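Local coordinates for protein putative branched-chain amino acid ABC transporter (Rhodospirillum rubrum ATCC 11170, PDB 3HUT) that probably serves as the extracellular solute-binding receptor of an ABC transporter, capturing branched-chain or related amino acids for uptake, at residues G8-L13 / S90-E95; G78-T83 / T276-H281; L100-A105 / Y283-I288; D108-K111 / F117-I120; A310-Y315 / T322-E327. One frame throughout, in Å; residues are numbered along the deposited sequence.

Interaction 1: G8-L13 / S90-E95; sequences GYELPL and SIYGKE
Tyr-92 reaches out from its helix and sets its hydroxyl end against the carboxylate of Glu-10, OH donating a hydrogen bond to OE2 at 2.6 Å. The two side chains approach from opposite directions, and OE2 is met nearly along its C-O axis. OE2 also lies in the plane of the tyrosine ring, at the edge, 3.2 Å from CE2, while the carboxylate plane is turned 67° from that ring. On the strand side, CG of Glu-10 sits between its own backbone N and carbonyl carbon (chi1 53°), and the chain then runs extended toward the helix. Asp-79 OD2 lies close to Glu-10 OE1, a neighbouring like charge that would tend to raise the pKa of one of the two acids. A phenylalanine in place of Tyr-92 would probably leave the buried OE2 without this donor and the carboxylate freer to turn. Ala-64 and Phe-67 of helix 57-69, with Val-76 of strand 73-78, pack on the Tyr-92 side chain. Strand 5-11 and helix 82-95 thus meet through one polar bridge in the alpha/beta layering of a parallel sheet and its flanking helices, characteristic of a periplasmic binding protein lobe.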
# COMPACT_ATOMS: atom_id res chain seq x y z
N GLY A 8 7.24 16.15 -12.42
CA GLY A 8 8.40 16.09 -11.55
C GLY A 8 8.28 14.84 -10.71
O GLY A 8 7.18 14.32 -10.53
N TYR A 9 9.39 14.32 -10.22
CA TYR A 9 9.34 13.15 -9.37
C TYR A 9 10.44 13.28 -8.33
O TYR A 9 11.63 13.20 -8.65
CB TYR A 9 9.55 11.87 -10.19
CG TYR A 9 9.06 10.59 -9.51
CD1 TYR A 9 8.68 9.48 -10.27
CD2 TYR A 9 8.97 10.50 -8.12
CE1 TYR A 9 8.21 8.31 -9.66
CE2 TYR A 9 8.50 9.34 -7.50
CZ TYR A 9 8.12 8.25 -8.28
OH TYR A 9 7.62 7.11 -7.68
N GLU A 10 10.05 13.55 -7.08
CA GLU A 10 11.03 13.65 -6.01
C GLU A 10 11.04 12.30 -5.31
O GLU A 10 9.99 11.76 -4.96
CB GLU A 10 10.67 14.77 -5.03
CG GLU A 10 9.25 14.71 -4.45
CD GLU A 10 9.03 15.77 -3.38
OE1 GLU A 10 9.51 15.58 -2.24
OE2 GLU A 10 8.38 16.80 -3.68
N LEU A 11 12.24 11.75 -5.13
CA LEU A 11 12.42 10.45 -4.49
C LEU A 11 13.83 10.31 -3.94
O LEU A 11 14.76 11.00 -4.38
CB LEU A 11 12.14 9.32 -5.50
CG LEU A 11 12.61 9.47 -6.95
CD1 LEU A 11 14.00 10.05 -7.03
CD2 LEU A 11 12.56 8.11 -7.64
N PRO A 12 14.01 9.43 -2.95
CA PRO A 12 15.33 9.21 -2.34
C PRO A 12 16.27 8.30 -3.13
O PRO A 12 16.02 7.11 -3.25
CB PRO A 12 14.98 8.65 -0.97
CG PRO A 12 13.75 7.84 -1.25
CD PRO A 12 12.96 8.74 -2.18
N LEU A 13 17.35 8.88 -3.65
CA LEU A 13 18.34 8.12 -4.41
C LEU A 13 19.66 8.05 -3.64
O LEU A 13 20.61 7.41 -4.07
CB LEU A 13 18.57 8.75 -5.78
CG LEU A 13 17.35 8.65 -6.71
CD1 LEU A 13 17.65 9.32 -8.04
CD2 LEU A 13 16.98 7.18 -6.91
N SER A 90 3.14 20.63 1.80
CA SER A 90 2.69 21.93 2.30
C SER A 90 2.90 23.02 1.26
O SER A 90 2.06 23.91 1.08
CB SER A 90 3.43 22.28 3.59
OG SER A 90 3.19 21.30 4.58
N ILE A 91 4.03 22.95 0.56
CA ILE A 91 4.37 23.90 -0.48
C ILE A 91 3.47 23.70 -1.70
O ILE A 91 2.88 24.65 -2.22
CB ILE A 91 5.85 23.73 -0.91
CG1 ILE A 91 6.76 24.20 0.24
CG2 ILE A 91 6.12 24.51 -2.20
CD1 ILE A 91 8.23 23.96 -0.01
N TYR A 92 3.37 22.46 -2.17
CA TYR A 92 2.53 22.17 -3.32
C TYR A 92 1.07 22.60 -3.11
O TYR A 92 0.44 23.15 -4.01
CB TYR A 92 2.58 20.68 -3.64
CG TYR A 92 3.94 20.18 -4.07
CD1 TYR A 92 4.72 20.89 -4.98
CD2 TYR A 92 4.43 18.96 -3.59
CE1 TYR A 92 5.96 20.40 -5.42
CE2 TYR A 92 5.67 18.46 -4.02
CZ TYR A 92 6.42 19.18 -4.93
OH TYR A 92 7.63 18.67 -5.35
N GLY A 93 0.54 22.34 -1.91
CA GLY A 93 -0.83 22.71 -1.62
C GLY A 93 -1.02 24.21 -1.71
O GLY A 93 -1.99 24.69 -2.31
N LYS A 94 -0.10 24.95 -1.12
CA LYS A 94 -0.16 26.41 -1.14
C LYS A 94 0.04 26.96 -2.55
O LYS A 94 -0.59 27.95 -2.94
CB LYS A 94 0.89 26.99 -0.20
CG LYS A 94 0.96 28.51 -0.21
CD LYS A 94 2.05 29.01 0.72
CE LYS A 94 2.16 30.53 0.68
NZ LYS A 94 3.30 31.02 1.51
N GLU A 95 0.91 26.33 -3.33
CA GLU A 95 1.21 26.80 -4.68
C GLU A 95 0.28 26.28 -5.78
O GLU A 95 0.29 26.81 -6.90
CB GLU A 95 2.66 26.46 -5.05
CG GLU A 95 3.71 27.14 -4.19
CD GLU A 95 3.59 28.66 -4.21
OE1 GLU A 95 3.26 29.21 -5.28
OE2 GLU A 95 3.85 29.29 -3.17

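Interaction 2: G78-T83 / T276-H281; sequences GDFSST and TLFAAH
With CG anti to the backbone N (chi1 177°), the side chain of Phe-80 extends from its loop toward helix 277-296, although it leaves the backbone across that direction and only its end comes near. Phe-278, in the first turn of that helix, has CG anti to its carbonyl carbon instead (chi1 -62°), and its ring is carried toward Phe-80. The contact joins the loop after strand 73-78 of the parallel sheet to the start of helix 277-296 in the periplasmic binding protein fold. Phe-80 CE1 meets the CD1-CE1 bond of Phe-278, lying 4.0 Å from Phe-278 CD1 and 4.1 Å from Phe-278 CE1. Seen from Phe-80, the partner arrives at the ring edge, near its plane. The ring centroids are 6.0 Å apart and the planes are inclined by 56°. Leu-277 lays CD1 over the centre of one face of Phe-278, 3.8 Å above the plane. Tyr-20 joins both aromatics, stacking on Phe-80 and meeting Phe-278 edge-to-face. Each backbone is fixed locally. Thr-276, the N-cap of helix 277-296, accepts from Ala-279 N at OG1 over 3.2 Å, and Ser-81 OG caps helix 82-95 through Val-84 N. Phe-80 N donates to OD1 of the preceding Asp-79 over 3.1 Å, on the anti lone pair of that carboxylate. The contact itself is small and wholly apolar, made by two partly exposed rings. A contact resting on dispersion is only weakly directional, so the tilt is probably influenced as much by Tyr-20 as by the pair itself.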
# COMPACT_ATOMS: atom_id res chain seq x y z
N GLY A 78 5.30 12.15 -5.99
CA GLY A 78 6.02 12.55 -4.81
C GLY A 78 6.40 11.88 -3.53
O GLY A 78 5.66 11.80 -2.57
N ASP A 79 7.66 11.53 -3.51
CA ASP A 79 8.29 10.95 -2.35
C ASP A 79 7.80 9.79 -1.54
O ASP A 79 6.63 9.55 -1.31
CB ASP A 79 8.71 12.07 -1.41
CG ASP A 79 10.21 12.32 -1.46
OD1 ASP A 79 10.96 11.35 -1.20
OD2 ASP A 79 10.66 13.46 -1.75
N PHE A 80 8.82 9.07 -1.13
CA PHE A 80 8.74 7.87 -0.37
C PHE A 80 8.10 7.92 1.02
O PHE A 80 7.09 7.26 1.26
CB PHE A 80 10.15 7.35 -0.27
CG PHE A 80 10.26 6.16 0.53
CD1 PHE A 80 9.70 4.99 0.08
CD2 PHE A 80 10.85 6.21 1.79
CE1 PHE A 80 9.70 3.87 0.87
CE2 PHE A 80 10.87 5.10 2.58
CZ PHE A 80 10.29 3.92 2.13
N SER A 81 8.69 8.68 1.93
CA SER A 81 8.17 8.75 3.29
C SER A 81 7.03 9.74 3.45
O SER A 81 6.91 10.70 2.69
CB SER A 81 9.28 9.13 4.28
OG SER A 81 9.69 10.47 4.07
N SER A 82 6.19 9.50 4.45
CA SER A 82 5.08 10.40 4.72
C SER A 82 5.62 11.75 5.18
O SER A 82 5.16 12.80 4.72
CB SER A 82 4.17 9.80 5.80
OG SER A 82 3.38 8.75 5.27
N THR A 83 6.61 11.72 6.07
CA THR A 83 7.20 12.95 6.59
C THR A 83 7.73 13.87 5.49
O THR A 83 7.45 15.07 5.49
CB THR A 83 8.37 12.65 7.55
OG1 THR A 83 7.88 11.94 8.69
CG2 THR A 83 9.00 13.95 8.03
N THR A 276 8.95 -5.38 -5.75
CA THR A 276 8.46 -5.32 -4.38
C THR A 276 7.14 -4.57 -4.38
O THR A 276 6.71 -4.05 -5.42
CB THR A 276 9.43 -4.57 -3.47
OG1 THR A 276 9.54 -3.21 -3.93
CG2 THR A 276 10.82 -5.22 -3.49
N LEU A 277 6.49 -4.50 -3.22
CA LEU A 277 5.23 -3.79 -3.11
C LEU A 277 5.45 -2.30 -3.37
O LEU A 277 4.58 -1.62 -3.91
CB LEU A 277 4.62 -4.01 -1.72
CG LEU A 277 5.16 -3.27 -0.49
CD1 LEU A 277 4.50 -1.90 -0.38
CD2 LEU A 277 4.84 -4.09 0.75
N PHE A 278 6.63 -1.79 -3.01
CA PHE A 278 6.94 -0.39 -3.24
C PHE A 278 7.09 -0.13 -4.73
O PHE A 278 6.62 0.88 -5.26
CB PHE A 278 8.22 -0.02 -2.47
CG PHE A 278 8.08 -0.18 -0.99
CD1 PHE A 278 7.41 0.77 -0.24
CD2 PHE A 278 8.56 -1.33 -0.35
CE1 PHE A 278 7.21 0.60 1.13
CE2 PHE A 278 8.36 -1.52 1.02
CZ PHE A 278 7.68 -0.55 1.76
N ALA A 279 7.73 -1.07 -5.43
CA ALA A 279 7.90 -0.94 -6.87
C ALA A 279 6.53 -0.96 -7.53
O ALA A 279 6.26 -0.20 -8.47
CB ALA A 279 8.75 -2.08 -7.39
N ALA A 280 5.64 -1.81 -7.03
CA ALA A 280 4.30 -1.93 -7.58
C ALA A 280 3.48 -0.65 -7.38
O ALA A 280 2.78 -0.20 -8.29
CB ALA A 280 3.59 -3.12 -6.94
N HIS A 281 3.56 -0.07 -6.20
CA HIS A 281 2.82 1.16 -5.93
C HIS A 281 3.43 2.30 -6.74
O HIS A 281 2.73 3.22 -7.14
CB HIS A 281 2.85 1.47 -4.43
CG HIS A 281 1.95 0.57 -3.63
ND1 HIS A 281 0.59 0.78 -3.53
CD2 HIS A 281 2.20 -0.56 -2.94
CE1 HIS A 281 0.05 -0.19 -2.82
NE2 HIS A 281 1.00 -1.02 -2.45

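Interaction 3: L100-A105 / Y283-I288; sequences LSPTAA and YDAVGI
Leu-100 and Pro-102 both turn their side chains toward Ala-285 and Ile-288, joining the end of a parallel strand to a helix packed on its sheet, as in the alpha/beta lobes of periplasmic binding proteins. The helix presents these two residues from one side, a turn apart, and the strand end answers with one methyl branch and one ring carbon. In Leu-100, CG anti to the backbone N (chi1 174°) carries the CD2 branch over to the helix. CD2 lies 3.9 Å from Ile-288 CG2 and 4.3 Å from Ala-285 CB, so a single methyl is lodged between two helix side chains; it also lies against the carbonyl oxygen Ala-285 O, at 3.1 Å. Ile-288 turns CG2 toward it because that branch is anti to its own backbone N, whereas CG1 lies anti to the carbonyl carbon. Pro-102 brings its ring to Ala-285 through CB, where the backbones come closest, with CA atoms 5.1 Å apart; the small alanine permits this approach. Between the two apolar residues, Ser-101 points away from the helix and folds its hydroxyl back on the loop, accepting from Ala-104 N at OG over 2.9 Å in an ST motif. Its OG is also hydrogen-bonded to Asp-79 O. Beyond the contact, Phe-24 of helix 18-37 packs on Pro-102, and Met-289 lies against Leu-100. All four touching residues are buried, and their side-chain contacts are apolar. Among carbon pairs the tight one is Pro-102 CB to Ala-285 CB, 3.4 Å.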
# COMPACT_ATOMS: atom_id res chain seq x y z
N LEU A 100 1.22 13.35 -6.21
CA LEU A 100 0.80 11.96 -6.04
C LEU A 100 1.95 11.15 -5.45
O LEU A 100 2.93 10.87 -6.13
CB LEU A 100 0.36 11.34 -7.38
CG LEU A 100 0.04 9.84 -7.35
CD1 LEU A 100 -0.96 9.55 -6.26
CD2 LEU A 100 -0.48 9.38 -8.70
N SER A 101 1.83 10.81 -4.17
CA SER A 101 2.85 10.01 -3.51
C SER A 101 2.50 8.54 -3.66
O SER A 101 1.39 8.11 -3.36
CB SER A 101 2.94 10.34 -2.02
OG SER A 101 3.81 9.41 -1.39
N PRO A 102 3.46 7.73 -4.12
CA PRO A 102 3.11 6.32 -4.26
C PRO A 102 2.99 5.57 -2.94
O PRO A 102 2.23 4.60 -2.84
CB PRO A 102 4.23 5.77 -5.15
CG PRO A 102 5.39 6.65 -4.83
CD PRO A 102 4.78 8.02 -4.72
N THR A 103 3.69 6.05 -1.92
CA THR A 103 3.69 5.34 -0.64
C THR A 103 3.41 6.12 0.66
O THR A 103 3.43 5.53 1.73
CB THR A 103 5.03 4.62 -0.49
OG1 THR A 103 6.10 5.55 -0.68
CG2 THR A 103 5.15 3.51 -1.52
N ALA A 104 3.17 7.43 0.59
CA ALA A 104 2.88 8.18 1.81
C ALA A 104 1.53 7.70 2.36
O ALA A 104 0.48 8.14 1.91
CB ALA A 104 2.85 9.68 1.52
N ALA A 105 1.58 6.80 3.35
CA ALA A 105 0.38 6.21 3.93
C ALA A 105 -0.16 6.82 5.22
O ALA A 105 -1.22 6.43 5.70
CB ALA A 105 0.61 4.71 4.14
N TYR A 283 4.73 1.89 -9.62
CA TYR A 283 4.26 1.62 -10.98
C TYR A 283 2.86 2.21 -11.15
O TYR A 283 2.60 2.93 -12.11
CB TYR A 283 4.22 0.11 -11.22
CG TYR A 283 3.89 -0.28 -12.65
CD1 TYR A 283 4.76 0.03 -13.70
CD2 TYR A 283 2.73 -1.00 -12.95
CE1 TYR A 283 4.48 -0.37 -15.01
CE2 TYR A 283 2.44 -1.39 -14.26
CZ TYR A 283 3.32 -1.08 -15.28
OH TYR A 283 3.04 -1.48 -16.58
N ASP A 284 1.97 1.90 -10.21
CA ASP A 284 0.60 2.40 -10.28
C ASP A 284 0.52 3.91 -10.12
O ASP A 284 -0.32 4.56 -10.75
CB ASP A 284 -0.28 1.74 -9.21
CG ASP A 284 -0.76 0.35 -9.62
OD1 ASP A 284 -0.44 -0.08 -10.75
OD2 ASP A 284 -1.46 -0.30 -8.81
N ALA A 285 1.39 4.48 -9.28
CA ALA A 285 1.37 5.92 -9.07
C ALA A 285 1.62 6.62 -10.40
O ALA A 285 0.87 7.53 -10.78
CB ALA A 285 2.43 6.32 -8.04
N VAL A 286 2.66 6.20 -11.11
CA VAL A 286 2.98 6.79 -12.40
C VAL A 286 1.82 6.59 -13.38
O VAL A 286 1.42 7.52 -14.09
CB VAL A 286 4.27 6.19 -12.99
CG1 VAL A 286 4.49 6.69 -14.40
CG2 VAL A 286 5.47 6.56 -12.10
N GLY A 287 1.28 5.37 -13.42
CA GLY A 287 0.18 5.09 -14.32
C GLY A 287 -1.06 5.91 -14.01
O GLY A 287 -1.75 6.38 -14.91
N ILE A 288 -1.36 6.08 -12.72
CA ILE A 288 -2.52 6.87 -12.32
C ILE A 288 -2.33 8.32 -12.78
O ILE A 288 -3.26 8.94 -13.31
CB ILE A 288 -2.70 6.84 -10.78
CG1 ILE A 288 -3.17 5.45 -10.35
CG2 ILE A 288 -3.72 7.92 -10.34
CD1 ILE A 288 -3.26 5.24 -8.84

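Interaction 4: D108-K111 / F117-I120; sequences DYIK and FRAI
Tyr-109 OH donates to the backbone oxygen Phe-117 O over 2.9 Å, tying the loop before the last strand of the parallel sheet to that strand in an alpha/beta lobe of the periplasmic binding protein fold. The hydroxyl comes in 36° above the carbonyl plane. CG of Tyr-109 lies anti to the backbone N (chi1 163°), which sends the ring across to the strand with its edge against the Phe-117 carbonyl. Arg-118 runs past the ring in the opposite direction. Its chain is bent at chi3, and Tyr-109 CD2 lies over one face of the guanidinium, 3.8 Å from NH2, with the two planes 53° apart. The same NH2 is 3.7 Å from Tyr-109 CB, and from the ring's standpoint it sits at the edge, near the plane. The guanidinium nitrogens have outside partners: NH2 is bonded to His-106 O, NE to Ala-104 O, and NH1 forms a salt bridge to Glu-330. These bonds hold the guanidinium in place beside the tyrosine. A leucine in place of Tyr-109 would probably leave Phe-117 O without this donor and open a gap beside the guanidinium. Ile-110 crosses Arg-118 at about a right angle; its CD1 reaches both the strand backbone and the aliphatic part of the arginine, 4.1 Å from Phe-117 CA and from Arg-118 CG. Nearer its backbone, Ile-110 CB stands 3.7 Å from Arg-118 NH1.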
# COMPACT_ATOMS: atom_id res chain seq x y z
N ASP A 108 -2.54 11.75 8.12
CA ASP A 108 -2.42 13.21 7.98
C ASP A 108 -1.93 13.75 6.64
O ASP A 108 -2.17 14.91 6.32
CB ASP A 108 -1.52 13.77 9.08
CG ASP A 108 -2.10 13.57 10.47
OD1 ASP A 108 -3.29 13.22 10.57
OD2 ASP A 108 -1.36 13.76 11.45
N TYR A 109 -1.25 12.92 5.86
CA TYR A 109 -0.75 13.38 4.57
C TYR A 109 -1.87 13.84 3.63
O TYR A 109 -1.76 14.88 2.98
CB TYR A 109 0.06 12.27 3.90
CG TYR A 109 0.27 12.51 2.43
CD1 TYR A 109 1.21 13.43 1.97
CD2 TYR A 109 -0.50 11.84 1.48
CE1 TYR A 109 1.38 13.67 0.60
CE2 TYR A 109 -0.35 12.07 0.12
CZ TYR A 109 0.59 12.99 -0.31
OH TYR A 109 0.73 13.22 -1.66
N ILE A 110 -2.95 13.07 3.57
CA ILE A 110 -4.07 13.39 2.70
C ILE A 110 -4.82 14.65 3.16
O ILE A 110 -5.51 15.30 2.37
CB ILE A 110 -5.07 12.19 2.62
CG1 ILE A 110 -5.89 12.26 1.33
CG2 ILE A 110 -6.00 12.19 3.83
CD1 ILE A 110 -5.10 11.85 0.09
N LYS A 111 -4.67 15.01 4.44
CA LYS A 111 -5.34 16.18 5.00
C LYS A 111 -4.64 17.52 4.78
O LYS A 111 -5.19 18.57 5.10
CB LYS A 111 -5.56 15.97 6.51
CG LYS A 111 -6.58 14.90 6.87
CD LYS A 111 -6.71 14.79 8.39
CE LYS A 111 -7.83 13.84 8.81
NZ LYS A 111 -7.57 12.42 8.44
N PHE A 117 -2.51 13.37 -3.08
CA PHE A 117 -3.09 12.09 -3.47
C PHE A 117 -2.06 11.01 -3.13
O PHE A 117 -0.86 11.29 -3.09
CB PHE A 117 -3.39 12.07 -4.97
CG PHE A 117 -4.37 13.12 -5.41
CD1 PHE A 117 -5.74 12.89 -5.33
CD2 PHE A 117 -3.92 14.35 -5.86
CE1 PHE A 117 -6.65 13.88 -5.70
CE2 PHE A 117 -4.82 15.35 -6.23
CZ PHE A 117 -6.18 15.11 -6.15
N ARG A 118 -2.53 9.80 -2.89
CA ARG A 118 -1.65 8.68 -2.56
C ARG A 118 -2.08 7.44 -3.33
O ARG A 118 -3.27 7.20 -3.52
CB ARG A 118 -1.69 8.38 -1.05
CG ARG A 118 -3.10 8.29 -0.49
CD ARG A 118 -3.17 7.46 0.79
NE ARG A 118 -2.26 7.97 1.80
CZ ARG A 118 -2.64 8.58 2.92
NH1 ARG A 118 -3.92 8.77 3.19
NH2 ARG A 118 -1.72 9.01 3.76
N ALA A 119 -1.10 6.66 -3.78
CA ALA A 119 -1.39 5.44 -4.53
C ALA A 119 -1.64 4.28 -3.58
O ALA A 119 -2.30 3.31 -3.94
CB ALA A 119 -0.24 5.12 -5.47
N ILE A 120 -1.11 4.39 -2.37
CA ILE A 120 -1.25 3.36 -1.35
C ILE A 120 -2.44 3.69 -0.46
O ILE A 120 -2.99 4.79 -0.54
CB ILE A 120 0.04 3.30 -0.50
CG1 ILE A 120 0.08 2.01 0.34
CG2 ILE A 120 0.10 4.51 0.42
CD1 ILE A 120 1.45 1.76 0.97

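Interaction 5: A310-Y315 / T322-E327; sequences AATDRY and TRFDPE
Thr-312 rests its CG2 methyl over one face of the Phe-324 ring, in a CH-pi contact 4.3 Å from the centroid and 12° off the ring normal. Thr-312 CB comes closer to the rim, 3.5 Å from Phe-324 CD2. The same two residues are joined through the backbone, Phe-324 N donating to Thr-312 O over 2.9 Å. Asp-313 and Arg-323 point the same way and form a salt bridge, Arg-323 NE donating to Asp-313 OD1 at 3.1 Å. OD1 is approached from above the carboxylate plane, and the carboxylate and guanidinium stand 81° apart. A water also bridges the pair, donating to Asp-313 OD1 and accepting from Arg-323 NH2 at the guanidinium edge. Tyr-315 and Thr-322 form an antiparallel hydrogen-bonded pair, Thr-322 N to Tyr-315 O being 2.8 Å and Tyr-315 N to Thr-322 O 2.9 Å, both in the carbonyl plane. A second shell packs around and bonds to these groups: Thr-312 OG1 is bonded to Leu-309 O, Thr-322 OG1 to Gly-320 O, and Ile-288 of helix 277-296 packs on Thr-312, Tyr-315 and Phe-324. Asp-325 extends the charge network by a long salt bridge to Arg-323, and its OD2 accepts from Glu-327 N in an Asx turn. A second water links Ala-310 O to Asp-325 O. This beta-hairpin joins the end of helix 302-310 and strand 315-317 to strand 322-324, which pairs with strand 331-341; it combines a buried apolar side with a hydrated, charged outer side, where water probably weakens the salt bridge.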
# COMPACT_ATOMS: atom_id res chain seq x y z
N ALA A 310 -8.14 13.58 -9.07
CA ALA A 310 -9.21 13.36 -8.11
C ALA A 310 -10.33 12.49 -8.70
O ALA A 310 -11.08 11.86 -7.96
CB ALA A 310 -9.78 14.69 -7.66
N ALA A 311 -10.42 12.47 -10.03
CA ALA A 311 -11.45 11.68 -10.72
C ALA A 311 -11.15 10.17 -10.76
O ALA A 311 -12.01 9.37 -11.14
CB ALA A 311 -11.64 12.21 -12.13
N THR A 312 -9.94 9.80 -10.39
CA THR A 312 -9.54 8.39 -10.37
C THR A 312 -10.59 7.61 -9.59
O THR A 312 -10.80 7.84 -8.40
CB THR A 312 -8.17 8.20 -9.70
OG1 THR A 312 -7.20 9.02 -10.37
CG2 THR A 312 -7.73 6.74 -9.77
N ASP A 313 -11.26 6.68 -10.26
CA ASP A 313 -12.34 5.95 -9.61
C ASP A 313 -12.27 4.43 -9.73
O ASP A 313 -12.71 3.72 -8.84
CB ASP A 313 -13.66 6.44 -10.21
CG ASP A 313 -14.88 5.93 -9.46
OD1 ASP A 313 -15.15 6.45 -8.37
OD2 ASP A 313 -15.54 5.01 -9.97
N ARG A 314 -11.72 3.94 -10.83
CA ARG A 314 -11.67 2.52 -11.10
C ARG A 314 -10.38 2.13 -11.83
O ARG A 314 -10.39 1.36 -12.78
CB ARG A 314 -12.92 2.19 -11.94
CG ARG A 314 -13.00 0.86 -12.64
CD ARG A 314 -13.84 -0.17 -11.87
NE ARG A 314 -14.02 -1.40 -12.64
CZ ARG A 314 -13.07 -1.96 -13.39
NH1 ARG A 314 -11.87 -1.40 -13.47
NH2 ARG A 314 -13.31 -3.09 -14.04
N TYR A 315 -9.26 2.68 -11.37
CA TYR A 315 -7.97 2.39 -11.98
C TYR A 315 -7.57 0.92 -11.82
O TYR A 315 -7.48 0.43 -10.71
CB TYR A 315 -6.88 3.27 -11.36
CG TYR A 315 -5.54 3.15 -12.06
CD1 TYR A 315 -5.30 3.82 -13.26
CD2 TYR A 315 -4.54 2.34 -11.53
CE1 TYR A 315 -4.08 3.67 -13.93
CE2 TYR A 315 -3.31 2.18 -12.20
CZ TYR A 315 -3.10 2.85 -13.40
OH TYR A 315 -1.91 2.68 -14.06
N THR A 322 -8.22 0.62 -8.01
CA THR A 322 -8.05 1.78 -7.14
C THR A 322 -8.99 2.96 -7.39
O THR A 322 -9.24 3.34 -8.54
CB THR A 322 -6.60 2.28 -7.25
OG1 THR A 322 -5.70 1.22 -6.89
CG2 THR A 322 -6.36 3.49 -6.35
N ARG A 323 -9.49 3.53 -6.29
CA ARG A 323 -10.42 4.66 -6.30
C ARG A 323 -9.99 5.76 -5.33
O ARG A 323 -9.49 5.46 -4.24
CB ARG A 323 -11.82 4.17 -5.90
CG ARG A 323 -12.90 5.26 -5.78
CD ARG A 323 -14.25 4.66 -5.34
NE ARG A 323 -15.35 5.62 -5.44
CZ ARG A 323 -15.92 6.22 -4.40
NH1 ARG A 323 -15.50 5.98 -3.17
NH2 ARG A 323 -16.92 7.08 -4.60
N PHE A 324 -10.16 7.02 -5.72
CA PHE A 324 -9.85 8.14 -4.84
C PHE A 324 -11.22 8.73 -4.46
O PHE A 324 -12.00 9.12 -5.33
CB PHE A 324 -9.01 9.22 -5.55
CG PHE A 324 -7.59 8.79 -5.87
CD1 PHE A 324 -7.01 7.69 -5.25
CD2 PHE A 324 -6.82 9.54 -6.76
CE1 PHE A 324 -5.68 7.34 -5.51
CE2 PHE A 324 -5.49 9.20 -7.03
CZ PHE A 324 -4.92 8.09 -6.40
N ASP A 325 -11.50 8.79 -3.16
CA ASP A 325 -12.78 9.31 -2.68
C ASP A 325 -13.09 10.69 -3.25
O ASP A 325 -12.26 11.60 -3.17
CB ASP A 325 -12.78 9.39 -1.15
CG ASP A 325 -14.16 9.60 -0.58
OD1 ASP A 325 -14.87 8.59 -0.36
OD2 ASP A 325 -14.54 10.76 -0.38
N PRO A 326 -14.29 10.87 -3.82
CA PRO A 326 -14.69 12.15 -4.41
C PRO A 326 -14.73 13.30 -3.40
O PRO A 326 -14.59 14.46 -3.77
CB PRO A 326 -16.06 11.85 -5.02
CG PRO A 326 -16.60 10.78 -4.15
CD PRO A 326 -15.39 9.89 -3.93
N GLU A 327 -14.91 12.96 -2.13
CA GLU A 327 -14.95 13.98 -1.10
C GLU A 327 -13.60 14.18 -0.40
O GLU A 327 -13.08 15.29 -0.37
CB GLU A 327 -16.04 13.64 -0.06
CG GLU A 327 -16.13 14.63 1.08
CD GLU A 327 -17.38 14.45 1.94
OE1 GLU A 327 -18.51 14.48 1.40
OE2 GLU A 327 -17.22 14.28 3.17
O HOH W 1 -10.91 12.68 -5.26
O HOH W 2 -17.44 7.39 -7.80

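How the interactions relate
From the N terminus, interaction 1 ties strand 5-11 to helix 82-95, closing a loop of 76 residues. Interaction 2 opens inside that loop, at the end of strand 73-78, and closes at helix 277-296, so the two cross. Interaction 3 starts from the next strand, 99-101, and ends further down the same helix, crossing interaction 2. Interaction 4 is a short closure between the 108-111 loop and strand 116-118, nested within both long loops. Interaction 5 follows in series, closing residues 310-315 onto 322-327. Ile-288 and Phe-117 link this last contact to interactions 3 and 4, and helix 277-296, shared by interactions 2 and 3, packs late sequence against the N-terminal parallel sheet.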